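Long-range contacts in 4-hydroxybutyrate CoA-transferase (Porphyromonas gingivalis, PDB 3D3U), which probably transfers coenzyme A from an acyl-CoA to a free carboxylic acid, with acetate as a likely partner: residues T26-G31 and L117-V122; E108-G113 and K143-C148; P150-E155 and S172-I177. All coordinates share one frame; numbering follows the deposited sequence.

In the fold
From the N terminus the chain lays down strand 27-30, adds two further strands of the same sheet and reaches 108-113 before 117-122 returns beside 26-31 and closes interaction 1. That loop is still closing when interaction 2 has already opened, so the two cross: 108-113 finds its partner only in the helix 143-148, beyond strand 119-125. Interaction 3 follows in series, 150-155 pairing with 172-177 to close a helix-free loop of 16 residues. Interactions 1 and 3 are neighbouring parts of one parallel sheet, joined where strands 119-125 and 151-157 bond to each other, while interaction 2 packs on the sheet face carrying Val-29 and Ala-120, with Leu-117 just before the strand.

Interaction 1: T26-G31 and L117-V122; sequences TKVVFG and LDVAVV
The carbonyl of Val-29 receives the amide of Val-121 in the shortest hydrogen bond between the two strands, Val-121 N to Val-29 O at 2.8 Å. The amide of the same valine reaches back along the partner, Val-29 N donating to Val-119 O at 3.1 Å, so Val-29 bonds to the residues on either side of Ala-120, its bridge partner, as in parallel pairing. Val-121 O in turn accepts from Gly-31 N at 3.0 Å and is also approached by the CA-H of Phe-30. At the opening end the pattern changes: Lys-27 O takes its hydrogen bond from Asp-118 N (3.2 Å) rather than from Val-119, and the Asp-118 side chain crosses that of Thr-26 at a slant, its OD2 coming nearest to that residue at CA.

The strands 27-30 and 119-125 are the first and fourth of a parallel sheet ordered 3-2-1-4-5-6, the order of a Rossmann-type fold, and meet at its middle, with their short segments at 25° to each other. Val-28, Phe-30, Val-119 and Val-121 share one face. There Phe-30 and Val-121 run side by side, pointing the same way, with the ring's CD2 3.7 Å from Val-121 CB; beyond the contact His-67 meets this ring. On the other face the side chains of Val-29 and Leu-117 cross at about a right angle. Val-29 keeps CG1 anti to its nitrogen (chi1 165°), which leaves CG2 as the branch that meets Leu-117 CD1 at 3.6 Å. Ala-145 of helix 142-148 covers Val-29 on this side, and Cys-148 covers Leu-117.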
ATOM      1  N   THR A  26      11.649  25.601  -4.858  1.00 20.84           N
ATOM      2  CA  THR A  26      10.492  24.748  -5.304  1.00 20.59           C
ATOM      3  C   THR A  26      10.229  23.592  -4.344  1.00 19.89           C
ATOM      4  O   THR A  26      11.154  23.142  -3.724  1.00 21.69           O
ATOM      5  CB  THR A  26      10.692  24.208  -6.727  1.00 19.97           C
ATOM      6  OG1 THR A  26      12.082  24.084  -6.910  1.00 22.62           O
ATOM      7  CG2 THR A  26      10.363  25.296  -7.821  1.00 23.49           C
ATOM      8  N   LYS A  27       8.986  23.135  -4.199  1.00 18.30           N
ATOM      9  CA  LYS A  27       8.676  21.871  -3.569  1.00 16.74           C
ATOM     10  C   LYS A  27       8.310  20.795  -4.572  1.00 16.46           C
ATOM     11  O   LYS A  27       7.582  21.063  -5.511  1.00 16.95           O
ATOM     12  CB  LYS A  27       7.443  22.074  -2.759  1.00 17.33           C
ATOM     13  CG  LYS A  27       7.590  23.251  -1.893  1.00 17.67           C
ATOM     14  CD  LYS A  27       6.290  24.001  -1.744  1.00 18.17           C
ATOM     15  CE  LYS A  27       6.097  24.439  -0.274  1.00 20.52           C
ATOM     16  NZ  LYS A  27       7.284  25.132   0.319  1.00 22.18           N
ATOM     17  N   VAL A  28       8.720  19.551  -4.353  1.00 15.30           N
ATOM     18  CA  VAL A  28       8.560  18.547  -5.364  1.00 13.17           C
ATOM     19  C   VAL A  28       7.997  17.389  -4.677  1.00 13.67           C
ATOM     20  O   VAL A  28       8.209  17.281  -3.469  1.00 14.25           O
ATOM     21  CB  VAL A  28       9.944  18.233  -6.024  1.00 13.52           C
ATOM     22  CG1 VAL A  28      10.948  19.291  -5.665  1.00  9.64           C
ATOM     23  CG2 VAL A  28      10.473  16.908  -5.733  1.00 12.80           C
ATOM     24  N   VAL A  29       7.306  16.503  -5.398  1.00 13.68           N
ATOM     25  CA  VAL A  29       6.755  15.263  -4.810  1.00 13.42           C
ATOM     26  C   VAL A  29       7.239  14.108  -5.676  1.00 14.82           C
ATOM     27  O   VAL A  29       7.188  14.194  -6.906  1.00 14.92           O
ATOM     28  CB  VAL A  29       5.117  15.302  -4.777  1.00 14.04           C
ATOM     29  CG1 VAL A  29       4.506  13.930  -4.526  1.00 13.89           C
ATOM     30  CG2 VAL A  29       4.520  16.289  -3.736  1.00  9.61           C
ATOM     31  N   PHE A  30       7.708  13.003  -5.097  1.00 16.24           N
ATOM     32  CA  PHE A  30       8.134  11.847  -5.968  1.00 15.93           C
ATOM     33  C   PHE A  30       7.129  10.772  -5.918  1.00 17.61           C
ATOM     34  O   PHE A  30       6.562  10.530  -4.867  1.00 18.72           O
ATOM     35  CB  PHE A  30       9.383  11.193  -5.455  1.00 15.13           C
ATOM     36  CG  PHE A  30      10.660  12.024  -5.619  1.00 16.71           C
ATOM     37  CD1 PHE A  30      11.889  11.549  -5.049  1.00 13.37           C
ATOM     38  CD2 PHE A  30      10.666  13.221  -6.353  1.00 14.25           C
ATOM     39  CE1 PHE A  30      13.050  12.221  -5.161  1.00  7.85           C
ATOM     40  CE2 PHE A  30      11.852  13.893  -6.516  1.00 14.62           C
ATOM     41  CZ  PHE A  30      13.060  13.403  -5.900  1.00 15.33           C
ATOM     42  N   GLY A  31       6.875  10.087  -7.026  1.00 20.63           N
ATOM     43  CA  GLY A  31       5.821   8.982  -7.067  1.00 23.62           C
ATOM     44  C   GLY A  31       6.398   7.900  -6.194  1.00 25.45           C
ATOM     45  O   GLY A  31       7.632   7.955  -5.865  1.00 25.70           O
ATOM     46  N   LEU A 117       2.498  21.586  -4.003  1.00 21.68           N
ATOM     47  CA  LEU A 117       3.427  20.981  -4.946  1.00 21.87           C
ATOM     48  C   LEU A 117       3.553  21.804  -6.228  1.00 22.02           C
ATOM     49  O   LEU A 117       2.562  22.236  -6.844  1.00 23.52           O
ATOM     50  CB  LEU A 117       2.980  19.531  -5.197  1.00 21.33           C
ATOM     51  CG  LEU A 117       2.598  19.068  -6.575  1.00 24.40           C
ATOM     52  CD1 LEU A 117       3.401  17.847  -6.838  1.00 31.96           C
ATOM     53  CD2 LEU A 117       1.144  18.761  -6.747  1.00 24.53           C
ATOM     54  N   ASP A 118       4.784  22.021  -6.618  1.00 21.56           N
ATOM     55  CA  ASP A 118       5.061  22.732  -7.807  1.00 22.59           C
ATOM     56  C   ASP A 118       5.370  21.768  -8.997  1.00 21.72           C
ATOM     57  O   ASP A 118       4.931  22.029 -10.170  1.00 22.08           O
ATOM     58  CB  ASP A 118       6.291  23.637  -7.524  1.00 24.09           C
ATOM     59  CG  ASP A 118       5.949  24.884  -6.709  1.00 29.34           C
ATOM     60  OD1 ASP A 118       4.824  25.487  -6.947  1.00 34.93           O
ATOM     61  OD2 ASP A 118       6.755  25.316  -5.811  1.00 31.49           O
ATOM     62  N   VAL A 119       6.188  20.732  -8.708  1.00 19.14           N
ATOM     63  CA  VAL A 119       6.576  19.716  -9.684  1.00 17.20           C
ATOM     64  C   VAL A 119       6.300  18.321  -9.130  1.00 15.41           C
ATOM     65  O   VAL A 119       6.653  18.037  -8.013  1.00 16.54           O
ATOM     66  CB  VAL A 119       8.108  19.841 -10.139  1.00 17.99           C
ATOM     67  CG1 VAL A 119       8.918  20.551  -9.165  1.00 17.88           C
ATOM     68  CG2 VAL A 119       8.787  18.460 -10.456  1.00 13.59           C
ATOM     69  N   ALA A 120       5.705  17.460  -9.927  1.00 12.24           N
ATOM     70  CA  ALA A 120       5.516  16.084  -9.574  1.00 10.62           C
ATOM     71  C   ALA A 120       6.510  15.215 -10.363  1.00  9.86           C
ATOM     72  O   ALA A 120       6.494  15.214 -11.576  1.00  8.76           O
ATOM     73  CB  ALA A 120       4.021  15.677  -9.881  1.00  9.97           C
ATOM     74  N   VAL A 121       7.385  14.479  -9.702  1.00 10.09           N
ATOM     75  CA  VAL A 121       8.323  13.630 -10.434  1.00 11.02           C
ATOM     76  C   VAL A 121       7.916  12.172 -10.347  1.00 12.46           C
ATOM     77  O   VAL A 121       8.032  11.633  -9.294  1.00 14.42           O
ATOM     78  CB  VAL A 121       9.745  13.756  -9.928  1.00 10.38           C
ATOM     79  CG1 VAL A 121      10.683  12.741 -10.603  1.00  9.85           C
ATOM     80  CG2 VAL A 121      10.181  15.061 -10.282  1.00  9.47           C
ATOM     81  N   VAL A 122       7.463  11.547 -11.439  1.00 12.59           N
ATOM     82  CA  VAL A 122       6.924  10.216 -11.453  1.00 12.88           C
ATOM     83  C   VAL A 122       7.634   9.319 -12.429  1.00 14.40           C
ATOM     84  O   VAL A 122       8.317   9.753 -13.374  1.00 14.88           O
ATOM     85  CB  VAL A 122       5.435  10.188 -11.884  1.00 12.79           C
ATOM     86  CG1 VAL A 122       4.575  11.086 -11.020  1.00 11.51           C
ATOM     87  CG2 VAL A 122       5.271  10.561 -13.331  1.00 15.12           C
TER

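Interaction 2: E108-G113 and K143-C148; sequences ELFRQG and KAAAEC
Phe-110 and Arg-111 approach the same helix with different parts of their side chains. Phe-110 sends its CB toward helix 143-148, and its ring meets Ala-145 obliquely: CD2 lies 3.9 Å from Ala-145 CA, and CE2 reaches the methyl group of that alanine. Lower down the same side chain, Phe-110 CB faces Cys-148 CB at 4.1 Å, one helical turn further along. The ring itself thus packs on Ala-145, whereas Cys-148 is met by CB; on its other contacts the ring rests on Val-29 of the sheet and on Phe-115.

Arg-111 leaves its backbone to one side and then runs to the helix. Its CG passes Cys-148 SG at 3.8 Å, the chain is extended at chi2 (-168°) and bends at chi3, and the guanidinium group arrives beside Ala-144, whose CB borders the guanidinium edge, close to its plane, 3.4 Å from Arg-111 NH2. Helix 142-148 is the helix of a beta-alpha-beta crossover between the adjacent parallel strands 119-125 and 151-157, and it packs against one face of the Rossmann-type sheet; the short helix 106-110 and the turn after it lie beside it there.

Glu-147 crosses Arg-111 obliquely, the carboxylate and guanidinium planes being 43° apart. Its OE2 makes a long salt bridge of 3.6 Å to Arg-111 NH2, sitting far from the guanidinium plane, where no N-H is aimed at it, so the attraction is of charge alone. Glu-147 OE1 forms a hydrogen-bonded salt bridge with Lys-143 NZ, 2.9 Å, one turn earlier, and the carboxylate links the two basic groups in a salt-bridge network. Arg-111 NH2 has its stronger partner in Asp-293 of helix 292-295.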
ATOM      1  N   GLU A 108      -5.636  14.440  -0.818  1.00 18.93           N
ATOM      2  CA  GLU A 108      -6.097  15.799  -0.380  1.00 20.48           C
ATOM      3  C   GLU A 108      -4.997  16.844   0.042  1.00 20.01           C
ATOM      4  O   GLU A 108      -5.205  18.042   0.022  1.00 19.49           O
ATOM      5  CB  GLU A 108      -7.080  15.664   0.786  1.00 20.61           C
ATOM      6  CG  GLU A 108      -8.409  16.369   0.570  1.00 25.10           C
ATOM      7  CD  GLU A 108      -9.249  15.780  -0.565  1.00 24.03           C
ATOM      8  OE1 GLU A 108      -8.885  14.646  -0.961  1.00 23.17           O
ATOM      9  OE2 GLU A 108     -10.243  16.462  -1.035  1.00 19.42           O
ATOM     10  N   LEU A 109      -3.824  16.399   0.446  1.00 19.15           N
ATOM     11  CA  LEU A 109      -2.798  17.367   0.737  1.00 18.15           C
ATOM     12  C   LEU A 109      -2.462  18.215  -0.494  1.00 18.39           C
ATOM     13  O   LEU A 109      -2.286  19.440  -0.421  1.00 19.79           O
ATOM     14  CB  LEU A 109      -1.533  16.634   1.230  1.00 18.32           C
ATOM     15  CG  LEU A 109      -1.150  16.614   2.743  1.00 13.74           C
ATOM     16  CD1 LEU A 109      -2.338  16.746   3.782  1.00  5.50           C
ATOM     17  CD2 LEU A 109      -0.468  15.346   2.810  1.00  7.55           C
ATOM     18  N   PHE A 110      -2.364  17.562  -1.636  1.00 17.00           N
ATOM     19  CA  PHE A 110      -2.286  18.271  -2.906  1.00 15.01           C
ATOM     20  C   PHE A 110      -3.612  18.967  -3.357  1.00 15.12           C
ATOM     21  O   PHE A 110      -3.608  20.123  -3.712  1.00 15.21           O
ATOM     22  CB  PHE A 110      -1.750  17.324  -3.945  1.00 14.03           C
ATOM     23  CG  PHE A 110      -0.733  16.334  -3.392  1.00 13.77           C
ATOM     24  CD1 PHE A 110       0.361  16.777  -2.586  1.00 14.11           C
ATOM     25  CD2 PHE A 110      -0.827  14.986  -3.680  1.00 10.22           C
ATOM     26  CE1 PHE A 110       1.302  15.840  -2.088  1.00 10.69           C
ATOM     27  CE2 PHE A 110       0.168  14.024  -3.175  1.00  9.50           C
ATOM     28  CZ  PHE A 110       1.185  14.463  -2.382  1.00 10.95           C
ATOM     29  N   ARG A 111      -4.735  18.269  -3.314  1.00 15.13           N
ATOM     30  CA  ARG A 111      -5.902  18.686  -3.968  1.00 15.28           C
ATOM     31  C   ARG A 111      -6.457  19.741  -3.112  1.00 16.62           C
ATOM     32  O   ARG A 111      -7.616  19.950  -3.120  1.00 19.94           O
ATOM     33  CB  ARG A 111      -6.878  17.548  -3.987  1.00 14.02           C
ATOM     34  CG  ARG A 111      -6.865  16.899  -5.265  1.00 18.60           C
ATOM     35  CD  ARG A 111      -8.022  15.866  -5.611  1.00 26.87           C
ATOM     36  NE  ARG A 111      -7.352  14.739  -6.314  1.00 37.30           N
ATOM     37  CZ  ARG A 111      -7.868  13.534  -6.726  1.00 40.61           C
ATOM     38  NH1 ARG A 111      -9.194  13.307  -6.627  1.00 43.89           N
ATOM     39  NH2 ARG A 111      -7.041  12.567  -7.256  1.00 33.22           N
ATOM     40  N   GLN A 112      -5.674  20.390  -2.290  1.00 17.88           N
ATOM     41  CA  GLN A 112      -6.249  21.315  -1.255  1.00 17.82           C
ATOM     42  C   GLN A 112      -5.107  22.276  -0.839  1.00 17.31           C
ATOM     43  O   GLN A 112      -5.283  23.212  -0.095  1.00 15.36           O
ATOM     44  CB  GLN A 112      -6.690  20.434  -0.105  1.00 17.77           C
ATOM     45  CG  GLN A 112      -7.525  20.986   0.906  1.00 24.26           C
ATOM     46  CD  GLN A 112      -8.829  20.175   1.017  1.00 35.06           C
ATOM     47  OE1 GLN A 112      -9.065  19.395   1.979  1.00 37.92           O
ATOM     48  NE2 GLN A 112      -9.672  20.326  -0.002  1.00 39.62           N
ATOM     49  N   GLY A 113      -3.911  21.999  -1.359  1.00 16.69           N
ATOM     50  CA  GLY A 113      -2.874  22.868  -1.120  1.00 18.47           C
ATOM     51  C   GLY A 113      -2.232  22.796   0.268  1.00 19.78           C
ATOM     52  O   GLY A 113      -1.309  23.567   0.546  1.00 18.83           O
ATOM     53  N   LYS A 143      -0.795   9.687  -8.708  1.00 17.42           N
ATOM     54  CA  LYS A 143      -1.441  10.255  -9.850  1.00 17.24           C
ATOM     55  C   LYS A 143      -2.118  11.569  -9.481  1.00 19.48           C
ATOM     56  O   LYS A 143      -2.193  12.529 -10.328  1.00 20.96           O
ATOM     57  CB  LYS A 143      -2.460   9.299 -10.362  1.00 18.19           C
ATOM     58  CG  LYS A 143      -3.524   9.848 -11.226  1.00 16.62           C
ATOM     59  CD  LYS A 143      -4.156   8.731 -11.950  1.00 17.82           C
ATOM     60  CE  LYS A 143      -4.740   9.183 -13.264  1.00 18.92           C
ATOM     61  NZ  LYS A 143      -6.049   9.828 -13.074  1.00 22.90           N
ATOM     62  N   ALA A 144      -2.639  11.650  -8.251  1.00 19.01           N
ATOM     63  CA  ALA A 144      -3.207  12.893  -7.818  1.00 18.19           C
ATOM     64  C   ALA A 144      -2.168  14.004  -7.848  1.00 18.75           C
ATOM     65  O   ALA A 144      -2.437  15.164  -8.163  1.00 20.71           O
ATOM     66  CB  ALA A 144      -3.682  12.732  -6.497  1.00 19.18           C
ATOM     67  N   ALA A 145      -0.964  13.683  -7.461  1.00 19.25           N
ATOM     68  CA  ALA A 145       0.125  14.662  -7.468  1.00 18.85           C
ATOM     69  C   ALA A 145       0.337  15.131  -8.897  1.00 18.61           C
ATOM     70  O   ALA A 145       0.291  16.360  -9.129  1.00 17.90           O
ATOM     71  CB  ALA A 145       1.404  14.021  -6.910  1.00 18.76           C
ATOM     72  N   ALA A 146       0.535  14.168  -9.838  1.00 17.80           N
ATOM     73  CA  ALA A 146       0.718  14.522 -11.280  1.00 18.04           C
ATOM     74  C   ALA A 146      -0.389  15.469 -11.728  1.00 18.51           C
ATOM     75  O   ALA A 146      -0.111  16.524 -12.343  1.00 19.27           O
ATOM     76  CB  ALA A 146       0.836  13.374 -12.180  1.00 15.61           C
ATOM     77  N   GLU A 147      -1.614  15.174 -11.329  1.00 19.41           N
ATOM     78  CA  GLU A 147      -2.718  16.102 -11.641  1.00 21.68           C
ATOM     79  C   GLU A 147      -2.674  17.495 -11.018  1.00 20.89           C
ATOM     80  O   GLU A 147      -3.373  18.324 -11.477  1.00 19.85           O
ATOM     81  CB  GLU A 147      -4.082  15.507 -11.268  1.00 23.11           C
ATOM     82  CG  GLU A 147      -4.764  14.679 -12.298  1.00 24.22           C
ATOM     83  CD  GLU A 147      -5.607  13.626 -11.626  1.00 29.86           C
ATOM     84  OE1 GLU A 147      -5.550  12.512 -12.182  1.00 35.07           O
ATOM     85  OE2 GLU A 147      -6.310  13.868 -10.574  1.00 30.64           O
ATOM     86  N   CYS A 148      -1.935  17.714  -9.950  1.00 22.37           N
ATOM     87  CA  CYS A 148      -2.005  18.994  -9.206  1.00 24.38           C
ATOM     88  C   CYS A 148      -0.723  19.859  -9.348  1.00 24.22           C
ATOM     89  O   CYS A 148      -0.617  20.925  -8.752  1.00 25.63           O
ATOM     90  CB  CYS A 148      -2.333  18.714  -7.720  1.00 23.85           C
ATOM     91  SG  CYS A 148      -4.113  18.452  -7.407  1.00 31.79           S
TER

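Interaction 3: P150-E155 and S172-I177; sequences PVVVAE and SKLTHI
Thr-175 carries its hydroxyl anti to its own carbonyl carbon and beside its nitrogen (chi1 -48°), and this places OG1 and the backbone N together in front of Val-152. Val-152 N donates to Thr-175 OG1 at 3.1 Å, while Thr-175 N donates to Val-152 O at the same length, so both polar backbone atoms of this buried valine are held by one residue. The hydroxyl thereby sits where a main-chain carbonyl would normally take the strand's amide. The side chain of Val-151 crosses Thr-175 at about a right angle.

One step on, His-176 has a similar first torsion, its CG beside the backbone nitrogen, and its imidazole, turned by chi2 of 93°, lies on the face of Val-153, beside Val-151 and Val-153. Val-151 CG1 lies at the edge of the ring, 4.1 Å from His-176 CE1. Val-153 CG2 approaches obliquely, 4.0 Å from His-176 ND1. Helix 14-21 covers this face through Ala-17 and Ser-21.

The other face belongs to Ala-154 and Ile-177, and here Leu-174 leans in, its CG 3.7 Å from Ala-154 CB. Val-152 presents its CB to Lys-173 O at 3.5 Å. Past the irregular Thr-175 junction ordinary strand pairing takes over, Ala-154 N donating to His-176 O at 3.1 Å. Val-153 and Glu-155 bond on their other edge to strand 119-125. The contact is thus the fifth-to-sixth strand pairing of a parallel Rossmann-type sheet, with 176-180 as its outermost strand on this side.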
ATOM      1  N   PRO A 150       1.709  21.941 -11.799  1.00 25.66           N
ATOM      2  CA  PRO A 150       1.967  22.591 -13.118  1.00 24.43           C
ATOM      3  C   PRO A 150       3.193  22.101 -13.887  1.00 23.53           C
ATOM      4  O   PRO A 150       3.334  22.496 -15.031  1.00 25.61           O
ATOM      5  CB  PRO A 150       2.159  24.087 -12.777  1.00 22.89           C
ATOM      6  CG  PRO A 150       2.421  24.186 -11.314  1.00 23.95           C
ATOM      7  CD  PRO A 150       1.827  22.947 -10.695  1.00 26.29           C
ATOM      8  N   VAL A 151       4.096  21.318 -13.302  1.00 21.29           N
ATOM      9  CA  VAL A 151       5.237  20.817 -14.069  1.00 17.99           C
ATOM     10  C   VAL A 151       5.337  19.397 -13.626  1.00 18.46           C
ATOM     11  O   VAL A 151       5.432  19.111 -12.388  1.00 19.48           O
ATOM     12  CB  VAL A 151       6.532  21.468 -13.598  1.00 17.33           C
ATOM     13  CG1 VAL A 151       7.781  20.769 -14.165  1.00 14.93           C
ATOM     14  CG2 VAL A 151       6.547  22.883 -13.899  1.00 13.48           C
ATOM     15  N   VAL A 152       5.359  18.497 -14.590  1.00 16.17           N
ATOM     16  CA  VAL A 152       5.420  17.067 -14.296  1.00 13.98           C
ATOM     17  C   VAL A 152       6.633  16.400 -14.979  1.00 14.89           C
ATOM     18  O   VAL A 152       6.762  16.365 -16.226  1.00 14.57           O
ATOM     19  CB  VAL A 152       4.129  16.408 -14.835  1.00 12.99           C
ATOM     20  CG1 VAL A 152       4.098  14.925 -14.535  1.00 12.19           C
ATOM     21  CG2 VAL A 152       3.019  17.073 -14.261  1.00  9.30           C
ATOM     22  N   VAL A 153       7.525  15.834 -14.191  1.00 15.48           N
ATOM     23  CA  VAL A 153       8.694  15.229 -14.803  1.00 17.02           C
ATOM     24  C   VAL A 153       8.531  13.696 -14.839  1.00 18.29           C
ATOM     25  O   VAL A 153       8.539  13.073 -13.805  1.00 19.12           O
ATOM     26  CB  VAL A 153       9.889  15.603 -14.000  1.00 16.72           C
ATOM     27  CG1 VAL A 153      11.134  15.039 -14.640  1.00 18.64           C
ATOM     28  CG2 VAL A 153       9.989  17.132 -13.868  1.00 18.16           C
ATOM     29  N   ALA A 154       8.387  13.066 -15.993  1.00 18.91           N
ATOM     30  CA  ALA A 154       8.107  11.655 -15.955  1.00 19.52           C
ATOM     31  C   ALA A 154       9.303  10.877 -16.506  1.00 20.86           C
ATOM     32  O   ALA A 154       9.748  11.207 -17.609  1.00 22.16           O
ATOM     33  CB  ALA A 154       6.966  11.375 -16.782  1.00 19.46           C
ATOM     34  N   GLU A 155       9.802   9.853 -15.805  1.00 19.73           N
ATOM     35  CA  GLU A 155      10.843   9.078 -16.365  1.00 21.58           C
ATOM     36  C   GLU A 155      10.095   8.076 -17.127  1.00 19.47           C
ATOM     37  O   GLU A 155       9.308   7.339 -16.604  1.00 19.01           O
ATOM     38  CB  GLU A 155      11.625   8.341 -15.286  1.00 22.03           C
ATOM     39  CG  GLU A 155      12.499   9.171 -14.350  1.00 26.27           C
ATOM     40  CD  GLU A 155      13.188   8.343 -13.186  1.00 30.22           C
ATOM     41  OE1 GLU A 155      13.756   9.017 -12.231  1.00 42.45           O
ATOM     42  OE2 GLU A 155      13.239   7.045 -13.175  1.00 37.34           O
ATOM     43  N   SER A 172       0.934  14.560 -23.477  1.00 24.61           N
ATOM     44  CA  SER A 172       0.886  15.982 -23.481  1.00 25.07           C
ATOM     45  C   SER A 172       0.895  16.627 -22.086  1.00 24.49           C
ATOM     46  O   SER A 172       1.199  17.778 -21.998  1.00 25.60           O
ATOM     47  CB  SER A 172      -0.109  16.568 -24.543  1.00 26.28           C
ATOM     48  OG  SER A 172      -1.501  16.215 -24.391  1.00 30.35           O
ATOM     49  N   LYS A 173       0.692  15.885 -20.993  1.00 23.99           N
ATOM     50  CA  LYS A 173       0.690  16.490 -19.608  1.00 23.35           C
ATOM     51  C   LYS A 173       2.080  16.437 -18.946  1.00 22.52           C
ATOM     52  O   LYS A 173       2.317  16.889 -17.786  1.00 23.10           O
ATOM     53  CB  LYS A 173      -0.434  15.867 -18.699  1.00 22.36           C
ATOM     54  CG  LYS A 173      -1.850  15.777 -19.395  1.00 22.97           C
ATOM     55  CD  LYS A 173      -2.392  17.210 -19.977  1.00 20.95           C
ATOM     56  CE  LYS A 173      -3.543  17.063 -20.988  1.00 25.64           C
ATOM     57  NZ  LYS A 173      -4.708  15.928 -20.835  1.00 24.64           N
ATOM     58  N   LEU A 174       3.000  15.876 -19.707  1.00 21.22           N
ATOM     59  CA  LEU A 174       4.376  15.735 -19.288  1.00 20.49           C
ATOM     60  C   LEU A 174       5.227  16.877 -19.812  1.00 21.14           C
ATOM     61  O   LEU A 174       5.211  17.167 -20.972  1.00 21.36           O
ATOM     62  CB  LEU A 174       4.915  14.398 -19.810  1.00 20.44           C
ATOM     63  CG  LEU A 174       4.596  13.100 -19.031  1.00 16.86           C
ATOM     64  CD1 LEU A 174       3.267  13.114 -18.469  1.00 12.70           C
ATOM     65  CD2 LEU A 174       4.791  11.844 -19.894  1.00 17.70           C
ATOM     66  N   THR A 175       5.928  17.557 -18.928  1.00 22.22           N
ATOM     67  CA  THR A 175       6.759  18.710 -19.292  1.00 23.00           C
ATOM     68  C   THR A 175       8.127  18.307 -19.778  1.00 23.14           C
ATOM     69  O   THR A 175       8.634  18.914 -20.702  1.00 23.72           O
ATOM     70  CB  THR A 175       7.017  19.543 -18.049  1.00 22.65           C
ATOM     71  OG1 THR A 175       5.782  19.748 -17.393  1.00 25.26           O
ATOM     72  CG2 THR A 175       7.438  20.912 -18.380  1.00 21.90           C
ATOM     73  N   HIS A 176       8.762  17.374 -19.065  1.00 23.01           N
ATOM     74  CA  HIS A 176      10.072  16.883 -19.406  1.00 23.07           C
ATOM     75  C   HIS A 176       9.983  15.358 -19.341  1.00 22.90           C
ATOM     76  O   HIS A 176       9.360  14.794 -18.399  1.00 24.29           O
ATOM     77  CB  HIS A 176      11.150  17.413 -18.452  1.00 23.81           C
ATOM     78  CG  HIS A 176      11.098  18.900 -18.211  1.00 27.13           C
ATOM     79  ND1 HIS A 176      10.412  19.466 -17.146  1.00 29.55           N
ATOM     80  CD2 HIS A 176      11.678  19.930 -18.875  1.00 30.13           C
ATOM     81  CE1 HIS A 176      10.542  20.779 -17.188  1.00 30.17           C
ATOM     82  NE2 HIS A 176      11.313  21.091 -18.221  1.00 30.24           N
ATOM     83  N   ILE A 177      10.542  14.684 -20.354  1.00 20.90           N
ATOM     84  CA  ILE A 177      10.478  13.235 -20.378  1.00 18.66           C
ATOM     85  C   ILE A 177      11.882  12.774 -20.380  1.00 18.39           C
ATOM     86  O   ILE A 177      12.675  13.240 -21.175  1.00 18.22           O
ATOM     87  CB  ILE A 177       9.796  12.746 -21.691  1.00 19.00           C
ATOM     88  CG1 ILE A 177       8.325  13.027 -21.661  1.00 11.91           C
ATOM     89  CG2 ILE A 177      10.022  11.208 -21.978  1.00 18.55           C
ATOM     90  CD1 ILE A 177       7.874  12.975 -22.992  1.00  9.72           C
TER